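Insecticidal Delta-Endotoxin Cry8Ea1 (PDB 3EB7) is toxic to larvae of the underground pest Holotrichia parallela, probably by inserting its helical domain into gut-cell membranes to form pores, as related Cry toxins are thought to do. Local coordinates at residues D245-I250 with T344-G349; S259-N264 with T420-P425; K299-H304 with D426-S431. All coordinates share one frame; numbering follows the deposited sequence.

How the contacts relate
From the N terminus the chain passes through 245-250, 259-264 and 299-304, then through their partners 344-349, 420-425 and 426-431 in the same order, so the three loops cross and none encloses another. Contact 1 closes its loop over 93 intervening residues, contact 3 over 121 and contact 2 over 155. Contact 1 sets the linker after strand 241-243 on strand 340-352, contact 2 brings the approach to helix 263-270 against the end of strand 414-422, and contact 3 joins strand 296-310 to strand 427-434. Centres lie 9 to 14 Å apart; contact 3 touches both others, whereas the nearest atoms of contacts 1 and 2 are about 7 Å apart.

Contact 1: D245-I250 with T344-G349; sequences DPIGAI and TLSTAG
Ile247 on Ser346, and Ala348 against the Gly248-Ala249 peptide, form the tight part of this buried contact. A loop here lies on strand 340-352 of an antiparallel sheet, consistent with the beta-prism middle domain of Cry toxins. The CG2 branch of Ile247, anti to its own backbone N (chi1 of CG1 is -50°), drops onto Ser346, with CG2 3.6 Å from Ser346 CB. The same methyl grazes Ala348, its CG2 standing 4.1 Å from Ala348 CB. That alanine methyl supports the loop: Ala348 CB is 3.6 Å from Gly248 C and nearly straight above the peptide plane, so a methyl covers a flat backbone group. Gly248 brings no side chain, and the CA atoms of Gly248 and Ala348 approach to 5.0 Å. An inverse gamma turn centred on Ile247, closed by a weak bond from Gly248 N to Pro246 O, bends the loop. The two alanine methyls are only loosely apposed, Ala249 CB lying 4.5 Å from Ala348 CB. The link to Gly349 runs through a water, which accepts from Ala249 N at 2.7 Å and donates to Gly349 O at 2.8 Å. Strand 340-352 lies between strands 357-369 and 389-394; Ile247 also packs on their Val361 and Lys393, while its backbone bonds to Pro428 of strand 427-434.

Contact 2: S259-N264 with T420-P425; sequences SAPSFN and TFIRNP
A small apolar contact, at an edge of what is consistent with the beta-prism middle domain of Cry toxins, joins Ala260 and Pro261, in the loop leading into helix 263-270, to Ile422, the last residue of strand 414-422, and Pro425 in the turn before strand 427-434. The evidence is van der Waals distances alone, and 148 Å² of surface is buried. The end methyl of Ile422 abuts the proline ring, CD1 lying 4.1 Å from Pro261 CD. Ile422 achieves this with CG1 set between its backbone N and carbonyl carbon (chi1 63°) and the chain then extended to CD1. The second touch uses the ring of Pro425, which follows a cis peptide bond. Pro425 CD is 4.0 Å from Ala260 CB, and also lies against the carbonyl of Ser259, with Pro425 CD 3.5 Å from Ser259 O. One ring carbon thus meets both an apolar methyl and a carbonyl oxygen. The burial is uneven: Ile422 and Pro425 are buried, whereas Ser259 is exposed. Ser262 stands at the N-cap of the helix and bonds through OG to Thr265 OG1. Ile422 also packs on Leu266, Thr269 and Phe270 of helix 263-270, Trp256 packs on both Ile422 and Pro425, and Phe263 meets Trp201 and Tyr204 of helix 198-220, in the N-terminal helical domain, edge-to-face.

Contact 3: K299-H304 with D426-S431; sequences KKWIGH and DVPVFS. With SO4 (sulfate ion), chain E.
Lys300 reaches across to Asp426, and its side chain can be followed outward. CB starts toward the opposing segment and CG is placed between the backbone N and carbonyl carbon; the approach to the carboxylate begins further along, where Lys300 CD is 3.7 Å from Asp426 OD2. Lys300 CE comes to 3.5 Å from the same Asp426 OD2. A bend at the last torsion (chi4 70°) then brings Lys300 NZ to 2.6 Å from Asp426 OD2, a salt bridge that meets the oxygen nearly along its C-O axis. The two side chains cross at about a right angle. Arg423 NH1 is a second positive partner of OD2, and Asn424 N bonds to OD1, so both carboxylate oxygens are held; the paired cations would probably favour the ionised acid. Neighbouring Lys299 NZ bonds weakly to O3 of a sulfate, probably from the crystallisation liquor. Elsewhere a water joins the two backbones, donating to Trp301 O at 2.6 Å and to Asp426 O at 2.8 Å. The strands belong to different antiparallel sheets, consistent with the three-sheet beta-prism of the middle domain of Cry toxins, and this contact packs one sheet against another. Two consecutive residues, Ile302 and Gly303, share Tyr286 as their partner on strand 278-292, making a classic beta bulge. Trp301 carries the apolar part of the contact: Pro428 CG lies over one face of the indole, 4.5 Å from Trp301 CD2, and Trp301 CH2 meets the edge of the Phe430 ring 4.2 Å from CE2. The ring of Phe421, on strand 414-422, stacks with the indole. Trp301 NE1 donates to His304 ND1 at 3.0 Å (N-H...N angle 151°), which would restrain the indole's rotation; the acceptor lies in the indole plane, while NE1 is 32° out of the imidazole plane.

Contact 1: D245-I250 with T344-G349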
loop_
_atom_site.group_PDB
_atom_site.type_symbol
_atom_site.label_atom_id
_atom_site.label_comp_id
_atom_site.label_asym_id
_atom_site.label_seq_id
_atom_site.Cartn_x
_atom_site.Cartn_y
_atom_site.Cartn_z
ATOM N N ASP A 245 0.171 -14.308 6.075
ATOM C CA ASP A 245 -0.678 -15.370 6.637
ATOM C C ASP A 245 -0.146 -15.780 8.027
ATOM O O ASP A 245 1.037 -15.700 8.286
ATOM C CB ASP A 245 -0.788 -16.590 5.708
ATOM C CG ASP A 245 -1.637 -16.346 4.425
ATOM O OD1 ASP A 245 -2.301 -15.298 4.200
ATOM O OD2 ASP A 245 -1.620 -17.268 3.580
ATOM N N PRO A 246 -1.037 -16.202 8.942
ATOM C CA PRO A 246 -0.542 -16.667 10.230
ATOM C C PRO A 246 0.530 -17.802 10.109
ATOM O O PRO A 246 0.443 -18.676 9.206
ATOM C CB PRO A 246 -1.824 -17.161 10.923
ATOM C CG PRO A 246 -2.897 -16.368 10.348
ATOM C CD PRO A 246 -2.515 -16.224 8.882
ATOM N N ILE A 247 1.535 -17.780 11.000
ATOM C CA ILE A 247 2.655 -18.715 10.919
ATOM C C ILE A 247 2.332 -19.963 11.725
ATOM O O ILE A 247 2.796 -20.155 12.875
ATOM C CB ILE A 247 4.005 -18.059 11.315
ATOM C CG1 ILE A 247 4.177 -16.741 10.523
ATOM C CG2 ILE A 247 5.163 -19.017 10.979
ATOM C CD1 ILE A 247 5.248 -15.824 11.042
ATOM N N GLY A 248 1.484 -20.789 11.118
ATOM C CA GLY A 248 1.007 -22.045 11.686
ATOM C C GLY A 248 0.940 -23.060 10.553
ATOM O O GLY A 248 0.725 -22.709 9.393
ATOM N N ALA A 249 1.146 -24.324 10.896
ATOM C CA ALA A 249 1.200 -25.366 9.908
ATOM C C ALA A 249 -0.204 -25.628 9.339
ATOM O O ALA A 249 -1.194 -25.561 10.057
ATOM C CB ALA A 249 1.803 -26.641 10.529
ATOM N N ILE A 250 -0.268 -25.938 8.042
ATOM C CA ILE A 250 -1.544 -26.222 7.354
ATOM C C ILE A 250 -1.355 -27.417 6.457
ATOM O O ILE A 250 -0.376 -27.498 5.722
ATOM C CB ILE A 250 -2.059 -25.006 6.558
ATOM C CG1 ILE A 250 -2.781 -24.010 7.497
ATOM C CG2 ILE A 250 -3.038 -25.415 5.438
ATOM C CD1 ILE A 250 -2.980 -22.625 6.896
ATOM N N THR A 344 11.534 -12.796 5.954
ATOM C CA THR A 344 11.481 -13.691 7.066
ATOM C C THR A 344 11.274 -15.043 6.436
ATOM O O THR A 344 10.532 -15.164 5.447
ATOM C CB THR A 344 10.312 -13.365 8.068
ATOM O OG1 THR A 344 9.035 -13.428 7.403
ATOM C CG2 THR A 344 10.511 -11.978 8.709
ATOM N N LEU A 345 11.952 -16.049 6.989
ATOM C CA LEU A 345 11.736 -17.422 6.597
ATOM C C LEU A 345 11.415 -18.145 7.885
ATOM O O LEU A 345 12.250 -18.200 8.764
ATOM C CB LEU A 345 12.994 -17.954 5.908
ATOM C CG LEU A 345 12.932 -19.254 5.074
ATOM C CD1 LEU A 345 13.081 -20.444 5.976
ATOM C CD2 LEU A 345 11.672 -19.447 4.241
ATOM N N SER A 346 10.189 -18.657 8.032
ATOM C CA SER A 346 9.764 -19.209 9.311
ATOM C C SER A 346 9.425 -20.669 9.185
ATOM O O SER A 346 8.907 -21.104 8.147
ATOM C CB SER A 346 8.538 -18.485 9.872
ATOM O OG SER A 346 8.649 -17.068 9.783
ATOM N N THR A 347 9.674 -21.418 10.254
ATOM C CA THR A 347 9.270 -22.788 10.300
ATOM C C THR A 347 8.077 -22.951 11.253
ATOM O O THR A 347 8.209 -22.884 12.470
ATOM C CB THR A 347 10.465 -23.695 10.695
ATOM O OG1 THR A 347 11.522 -23.515 9.746
ATOM C CG2 THR A 347 10.063 -25.178 10.735
ATOM N N ALA A 348 6.905 -23.163 10.683
ATOM C CA ALA A 348 5.759 -23.513 11.455
ATOM C C ALA A 348 5.807 -25.035 11.747
ATOM O O ALA A 348 5.721 -25.870 10.827
ATOM C CB ALA A 348 4.493 -23.091 10.719
ATOM N N GLY A 349 5.977 -25.378 13.032
ATOM C CA GLY A 349 6.225 -26.740 13.486
ATOM C C GLY A 349 4.965 -27.384 14.019
ATOM O O GLY A 349 4.034 -26.681 14.475
HETATM O O HOH W 1 2.480 -24.636 13.252
#

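Contact 2: S259-N264 with T420-P425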
loop_
_atom_site.group_PDB
_atom_site.type_symbol
_atom_site.label_atom_id
_atom_site.label_comp_id
_atom_site.label_asym_id
_atom_site.label_seq_id
_atom_site.Cartn_x
_atom_site.Cartn_y
_atom_site.Cartn_z
ATOM N N SER A 259 -8.507 -26.194 15.572
ATOM C CA SER A 259 -9.052 -25.924 16.899
ATOM C C SER A 259 -8.503 -24.605 17.422
ATOM O O SER A 259 -7.472 -24.556 18.062
ATOM C CB SER A 259 -8.801 -27.101 17.832
ATOM O OG SER A 259 -9.497 -26.935 19.051
ATOM N N ALA A 260 -9.205 -23.521 17.104
ATOM C CA ALA A 260 -8.684 -22.172 17.300
ATOM C C ALA A 260 -9.861 -21.235 17.573
ATOM O O ALA A 260 -10.985 -21.642 17.380
ATOM C CB ALA A 260 -7.948 -21.741 16.073
ATOM N N PRO A 261 -9.597 -19.986 18.026
ATOM C CA PRO A 261 -10.675 -19.006 18.287
ATOM C C PRO A 261 -11.509 -18.613 17.031
ATOM O O PRO A 261 -11.094 -18.825 15.900
ATOM C CB PRO A 261 -9.917 -17.770 18.826
ATOM C CG PRO A 261 -8.594 -18.231 19.167
ATOM C CD PRO A 261 -8.273 -19.435 18.360
ATOM N N SER A 262 -12.660 -18.022 17.258
ATOM C CA SER A 262 -13.528 -17.556 16.203
ATOM C C SER A 262 -12.829 -16.521 15.339
ATOM O O SER A 262 -11.802 -15.956 15.743
ATOM C CB SER A 262 -14.747 -16.892 16.816
ATOM O OG SER A 262 -14.313 -15.746 17.521
ATOM N N PHE A 263 -13.412 -16.309 14.154
ATOM C CA PHE A 263 -13.133 -15.194 13.265
ATOM C C PHE A 263 -12.939 -13.846 14.001
ATOM O O PHE A 263 -11.875 -13.190 13.852
ATOM C CB PHE A 263 -14.267 -15.033 12.245
ATOM C CG PHE A 263 -13.949 -14.050 11.133
ATOM C CD1 PHE A 263 -13.521 -14.511 9.884
ATOM C CD2 PHE A 263 -14.051 -12.673 11.335
ATOM C CE1 PHE A 263 -13.214 -13.620 8.865
ATOM C CE2 PHE A 263 -13.737 -11.765 10.322
ATOM C CZ PHE A 263 -13.324 -12.243 9.079
ATOM N N ASN A 264 -13.977 -13.428 14.747
ATOM C CA ASN A 264 -13.958 -12.139 15.452
ATOM C C ASN A 264 -12.841 -12.074 16.467
ATOM O O ASN A 264 -12.223 -11.006 16.644
ATOM C CB ASN A 264 -15.276 -11.804 16.135
ATOM C CG ASN A 264 -16.415 -11.559 15.148
ATOM O OD1 ASN A 264 -16.205 -11.156 14.001
ATOM N ND2 ASN A 264 -17.645 -11.792 15.610
ATOM N N THR A 420 1.965 -9.889 16.102
ATOM C CA THR A 420 0.885 -10.236 17.032
ATOM C C THR A 420 0.838 -11.756 17.200
ATOM O O THR A 420 1.537 -12.483 16.497
ATOM C CB THR A 420 -0.462 -9.717 16.552
ATOM O OG1 THR A 420 -0.753 -10.293 15.262
ATOM C CG2 THR A 420 -0.392 -8.188 16.438
ATOM N N PHE A 421 0.021 -12.248 18.120
ATOM C CA PHE A 421 0.166 -13.632 18.533
ATOM C C PHE A 421 -1.116 -14.110 19.198
ATOM O O PHE A 421 -1.824 -13.304 19.809
ATOM C CB PHE A 421 1.389 -13.704 19.479
ATOM C CG PHE A 421 1.807 -15.094 19.899
ATOM C CD1 PHE A 421 2.617 -15.875 19.091
ATOM C CD2 PHE A 421 1.473 -15.575 21.157
ATOM C CE1 PHE A 421 3.011 -17.176 19.495
ATOM C CE2 PHE A 421 1.875 -16.856 21.573
ATOM C CZ PHE A 421 2.643 -17.655 20.745
ATOM N N ILE A 422 -1.440 -15.397 19.029
ATOM C CA ILE A 422 -2.402 -16.092 19.885
ATOM C C ILE A 422 -1.714 -17.329 20.452
ATOM O O ILE A 422 -0.735 -17.806 19.880
ATOM C CB ILE A 422 -3.706 -16.537 19.119
ATOM C CG1 ILE A 422 -3.370 -17.543 18.009
ATOM C CG2 ILE A 422 -4.435 -15.344 18.557
ATOM C CD1 ILE A 422 -4.564 -18.081 17.218
ATOM N N ARG A 423 -2.260 -17.853 21.550
ATOM C CA ARG A 423 -1.816 -19.078 22.229
ATOM C C ARG A 423 -2.774 -20.222 21.929
ATOM O O ARG A 423 -3.944 -19.980 21.655
ATOM C CB ARG A 423 -1.830 -18.872 23.750
ATOM C CG ARG A 423 -0.476 -18.487 24.382
ATOM C CD ARG A 423 0.482 -19.639 24.289
ATOM N NE ARG A 423 1.063 -19.964 25.570
ATOM C CZ ARG A 423 1.744 -21.073 25.850
ATOM N NH1 ARG A 423 1.968 -22.030 24.935
ATOM N NH2 ARG A 423 2.196 -21.206 27.086
ATOM N N ASN A 424 -2.278 -21.470 22.026
ATOM C CA ASN A 424 -3.085 -22.696 21.862
ATOM C C ASN A 424 -4.163 -22.577 20.820
ATOM O O ASN A 424 -5.340 -22.456 21.192
ATOM C CB ASN A 424 -3.798 -23.109 23.157
ATOM C CG ASN A 424 -2.937 -22.990 24.374
ATOM O OD1 ASN A 424 -3.458 -22.695 25.465
ATOM N ND2 ASN A 424 -1.625 -23.216 24.225
ATOM N N PRO A 425 -3.785 -22.641 19.529
ATOM C CA PRO A 425 -2.408 -22.897 19.056
ATOM C C PRO A 425 -1.487 -21.640 19.090
ATOM O O PRO A 425 -1.979 -20.516 18.967
ATOM C CB PRO A 425 -2.632 -23.382 17.635
ATOM C CG PRO A 425 -3.864 -22.650 17.199
ATOM C CD PRO A 425 -4.726 -22.458 18.418
#

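Contact 3: K299-H304 with D426-S431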
loop_
_atom_site.group_PDB
_atom_site.type_symbol
_atom_site.label_atom_id
_atom_site.label_comp_id
_atom_site.label_asym_id
_atom_site.label_seq_id
_atom_site.Cartn_x
_atom_site.Cartn_y
_atom_site.Cartn_z
ATOM N N LYS A 299 10.772 -26.995 20.542
ATOM C CA LYS A 299 10.999 -25.741 21.258
ATOM C C LYS A 299 10.456 -24.605 20.403
ATOM O O LYS A 299 10.911 -24.379 19.270
ATOM C CB LYS A 299 12.461 -25.515 21.540
ATOM C CG LYS A 299 13.038 -26.351 22.597
ATOM C CD LYS A 299 14.550 -26.188 22.495
ATOM C CE LYS A 299 15.219 -26.508 23.771
ATOM N NZ LYS A 299 16.648 -26.824 23.441
ATOM N N LYS A 300 9.479 -23.886 20.950
ATOM C CA LYS A 300 8.662 -23.007 20.130
ATOM C C LYS A 300 8.425 -21.651 20.785
ATOM O O LYS A 300 8.574 -21.495 21.974
ATOM C CB LYS A 300 7.333 -23.695 19.766
ATOM C CG LYS A 300 6.500 -24.122 20.947
ATOM C CD LYS A 300 5.093 -24.561 20.477
ATOM C CE LYS A 300 4.348 -25.473 21.483
ATOM N NZ LYS A 300 3.964 -24.693 22.666
ATOM N N TRP A 301 8.055 -20.687 19.960
ATOM C CA TRP A 301 7.718 -19.325 20.340
ATOM C C TRP A 301 6.364 -19.376 21.064
ATOM O O TRP A 301 5.297 -19.649 20.424
ATOM C CB TRP A 301 7.610 -18.542 19.023
ATOM C CG TRP A 301 7.291 -17.040 19.058
ATOM C CD1 TRP A 301 6.437 -16.359 19.917
ATOM C CD2 TRP A 301 7.785 -16.055 18.128
ATOM N NE1 TRP A 301 6.409 -15.010 19.576
ATOM C CE2 TRP A 301 7.207 -14.804 18.479
ATOM C CE3 TRP A 301 8.652 -16.113 17.027
ATOM C CZ2 TRP A 301 7.502 -13.623 17.789
ATOM C CZ3 TRP A 301 8.948 -14.934 16.343
ATOM C CH2 TRP A 301 8.364 -13.701 16.732
ATOM N N ILE A 302 6.411 -19.178 22.385
ATOM C CA ILE A 302 5.203 -19.161 23.236
ATOM C C ILE A 302 4.761 -17.757 23.713
ATOM O O ILE A 302 3.719 -17.620 24.352
ATOM C CB ILE A 302 5.305 -20.091 24.495
ATOM C CG1 ILE A 302 6.429 -19.624 25.435
ATOM C CG2 ILE A 302 5.450 -21.533 24.101
ATOM C CD1 ILE A 302 6.467 -20.349 26.819
ATOM N N GLY A 303 5.545 -16.730 23.410
ATOM C CA GLY A 303 5.208 -15.353 23.768
ATOM C C GLY A 303 6.324 -14.442 23.314
ATOM O O GLY A 303 7.413 -14.919 22.969
ATOM N N HIS A 304 6.062 -13.140 23.266
ATOM C CA HIS A 304 7.079 -12.150 22.902
ATOM C C HIS A 304 6.759 -10.793 23.480
ATOM O O HIS A 304 5.635 -10.501 23.886
ATOM C CB HIS A 304 7.285 -12.050 21.376
ATOM C CG HIS A 304 6.106 -11.521 20.616
ATOM N ND1 HIS A 304 5.084 -12.332 20.166
ATOM C CD2 HIS A 304 5.810 -10.270 20.188
ATOM C CE1 HIS A 304 4.192 -11.597 19.525
ATOM N NE2 HIS A 304 4.621 -10.347 19.495
ATOM N N ASP A 426 -0.179 -21.842 19.285
ATOM C CA ASP A 426 0.794 -20.739 19.417
ATOM C C ASP A 426 1.168 -20.256 18.025
ATOM O O ASP A 426 2.011 -20.875 17.329
ATOM C CB ASP A 426 2.035 -21.195 20.193
ATOM C CG ASP A 426 1.693 -21.736 21.599
ATOM O OD1 ASP A 426 0.684 -21.283 22.199
ATOM O OD2 ASP A 426 2.438 -22.604 22.123
ATOM N N VAL A 427 0.478 -19.204 17.596
ATOM C CA VAL A 427 0.595 -18.721 16.240
ATOM C C VAL A 427 0.810 -17.191 16.154
ATOM O O VAL A 427 -0.081 -16.420 16.503
ATOM C CB VAL A 427 -0.642 -19.122 15.352
ATOM C CG1 VAL A 427 -0.434 -18.667 13.937
ATOM C CG2 VAL A 427 -0.900 -20.610 15.367
ATOM N N PRO A 428 1.998 -16.768 15.682
ATOM C CA PRO A 428 2.275 -15.354 15.369
ATOM C C PRO A 428 1.783 -14.891 13.993
ATOM O O PRO A 428 1.612 -15.701 13.068
ATOM C CB PRO A 428 3.811 -15.255 15.461
ATOM C CG PRO A 428 4.353 -16.695 15.320
ATOM C CD PRO A 428 3.175 -17.654 15.453
ATOM N N VAL A 429 1.519 -13.591 13.871
ATOM C CA VAL A 429 1.217 -12.984 12.576
ATOM C C VAL A 429 2.222 -11.848 12.412
ATOM O O VAL A 429 2.501 -11.117 13.362
ATOM C CB VAL A 429 -0.283 -12.481 12.509
ATOM C CG1 VAL A 429 -0.545 -11.583 11.330
ATOM C CG2 VAL A 429 -1.233 -13.658 12.448
ATOM N N PHE A 430 2.808 -11.731 11.226
ATOM C CA PHE A 430 3.724 -10.617 10.920
ATOM C C PHE A 430 2.968 -9.544 10.141
ATOM O O PHE A 430 2.198 -9.858 9.235
ATOM C CB PHE A 430 4.918 -11.115 10.101
ATOM C CG PHE A 430 5.902 -12.018 10.852
ATOM C CD1 PHE A 430 6.949 -12.642 10.154
ATOM C CD2 PHE A 430 5.812 -12.249 12.220
ATOM C CE1 PHE A 430 7.892 -13.475 10.831
ATOM C CE2 PHE A 430 6.759 -13.093 12.899
ATOM C CZ PHE A 430 7.779 -13.675 12.227
ATOM N N SER A 431 3.151 -8.287 10.524
ATOM C CA SER A 431 2.686 -7.144 9.729
ATOM C C SER A 431 3.850 -6.374 9.125
ATOM O O SER A 431 4.965 -6.397 9.627
ATOM C CB SER A 431 1.782 -6.194 10.546
ATOM O OG SER A 431 2.546 -5.422 11.450
HETATM S S SO4 E . 17.454 -29.201 25.982
HETATM O O1 SO4 E . 17.814 -30.326 26.839
HETATM O O2 SO4 E . 18.348 -28.076 26.254
HETATM O O3 SO4 E . 17.583 -29.680 24.598
HETATM O O4 SO4 E . 16.078 -28.745 26.209
HETATM O O HOH W 2 4.636 -20.303 17.986
#